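Local atomic coordinates of 3-hydroxyacyl-CoA dehydrogenase type-2 (Mycobacterium avium, PDB entry 3PPI), a protein that probably catalyses the NAD-dependent oxidation of 3-hydroxyacyl-CoA to 3-oxoacyl-CoA as a short-chain dehydrogenase of the Rossmann type. Residues 154-159 / 206-211. Residues are numbered along the deposited sequence; the frame is centred on the assembly and turned at random.
Sequences SIAAAE and SSAGIR
Ile155 and Ala156, near the C-terminal end of helix 130-156, meet Ala208 and Ile210 in a small apolar contact at the end of the Rossmann-type fold where the strands of its parallel sheet begin. No hydrogen bond joins the two segments, which together bury 153 Å² of each other's surface. The two isoleucine side chains lie askew to each other, and the methyl CD1 of Ile210 does most of the touching: it lies 3.6 Å from CG2 of Ile155 and 3.8 Å from CB of the same residue. One bond further back, Ile210 CG1 is 3.7 Å from Ile155 CG2, so the branch methyl of one residue rests against the last two carbons of the other. Torsions account for this choice of branch. In Ile155, chi1 of -61° sets CG2 anti to the backbone N, leaving CG1 beside that nitrogen, and it is the CG2 branch that meets Ile210. An extended chi2 of 170° in Ile210 carries CD1 outward to the helix backbone, 3.7 Å from Ala156 N. Ile210 CD1 also lies 4.1 Å from Ala156 CB, which has a second neighbour in Ala208 CB at 4.1 Å. Because both alanine side chains are single methyls, the backbones come close, and the CA atoms of Ala156 and Ala208 are 5.6 Å apart. Between Ala208 and Ile210, Gly209 makes the turn with a positive phi of 64°. The contact thus packs the end of helix 130-156 against the loop after helix 185-205 and the first residue of strand 210-217. Ile155 also packs on Leu169 of the adjacent strand 167-172, Arg166 hydrogen-bonds to both Ala158 O and Ala208 O, and Val121 of a third subunit packs on Ala156.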
# COMPACT_ATOMS: atom_id res chain seq x y z
N SER A 154 -2.28 -30.42 -7.55
CA SER A 154 -1.35 -31.54 -7.37
C SER A 154 -0.73 -31.55 -5.97
O SER A 154 -0.74 -32.57 -5.26
CB SER A 154 -0.26 -31.48 -8.42
OG SER A 154 0.65 -32.56 -8.27
N ILE A 155 -0.21 -30.39 -5.56
CA ILE A 155 0.42 -30.24 -4.25
C ILE A 155 -0.58 -30.52 -3.12
O ILE A 155 -0.23 -31.14 -2.12
CB ILE A 155 1.03 -28.81 -4.07
CG1 ILE A 155 2.10 -28.54 -5.13
CG2 ILE A 155 1.62 -28.64 -2.66
CD1 ILE A 155 2.49 -27.06 -5.26
N ALA A 156 -1.82 -30.08 -3.30
CA ALA A 156 -2.87 -30.30 -2.30
C ALA A 156 -3.14 -31.79 -2.04
O ALA A 156 -3.59 -32.15 -0.95
CB ALA A 156 -4.16 -29.60 -2.72
N ALA A 157 -2.85 -32.65 -3.01
CA ALA A 157 -3.00 -34.11 -2.84
C ALA A 157 -1.81 -34.79 -2.15
O ALA A 157 -1.89 -35.96 -1.79
CB ALA A 157 -3.29 -34.79 -4.20
N ALA A 158 -0.71 -34.05 -1.92
CA ALA A 158 0.47 -34.61 -1.25
C ALA A 158 0.26 -34.72 0.26
O ALA A 158 -0.65 -34.09 0.82
CB ALA A 158 1.68 -33.75 -1.53
N GLU A 159 1.09 -35.52 0.93
CA GLU A 159 1.03 -35.62 2.38
C GLU A 159 1.75 -34.42 2.97
O GLU A 159 2.83 -34.07 2.51
CB GLU A 159 1.68 -36.92 2.91
CG GLU A 159 0.81 -38.19 2.73
CD GLU A 159 -0.53 -38.10 3.46
OE1 GLU A 159 -0.57 -37.57 4.61
OE2 GLU A 159 -1.56 -38.54 2.89
N SER A 206 -4.90 -21.98 2.29
CA SER A 206 -4.51 -22.18 3.67
C SER A 206 -5.05 -23.50 4.26
O SER A 206 -4.37 -24.11 5.08
CB SER A 206 -4.94 -20.99 4.53
OG SER A 206 -6.34 -20.85 4.56
N SER A 207 -6.23 -23.94 3.86
CA SER A 207 -6.74 -25.25 4.34
C SER A 207 -5.98 -26.42 3.77
O SER A 207 -6.11 -27.54 4.27
CB SER A 207 -8.23 -25.44 4.04
OG SER A 207 -8.50 -25.29 2.67
N ALA A 208 -5.19 -26.19 2.72
CA ALA A 208 -4.32 -27.22 2.13
C ALA A 208 -2.88 -27.17 2.68
O ALA A 208 -2.06 -28.05 2.41
CB ALA A 208 -4.33 -27.09 0.58
N GLY A 209 -2.55 -26.14 3.46
CA GLY A 209 -1.19 -25.92 3.91
C GLY A 209 -0.21 -25.64 2.78
O GLY A 209 0.91 -26.16 2.77
N ILE A 210 -0.63 -24.80 1.83
CA ILE A 210 0.22 -24.38 0.74
C ILE A 210 0.37 -22.86 0.84
O ILE A 210 -0.62 -22.12 0.76
CB ILE A 210 -0.36 -24.77 -0.64
CG1 ILE A 210 -0.51 -26.28 -0.75
CG2 ILE A 210 0.51 -24.23 -1.76
CD1 ILE A 210 -1.30 -26.70 -1.98
N ARG A 211 1.61 -22.40 1.03
CA ARG A 211 1.86 -20.97 1.12
C ARG A 211 1.95 -20.38 -0.27
O ARG A 211 2.39 -21.05 -1.20
CB ARG A 211 3.14 -20.71 1.94
CG ARG A 211 2.91 -20.98 3.48
CD ARG A 211 4.14 -20.69 4.32
NE ARG A 211 5.26 -21.47 3.85
CZ ARG A 211 6.24 -21.05 3.06
NH1 ARG A 211 6.34 -19.78 2.65
NH2 ARG A 211 7.17 -21.92 2.68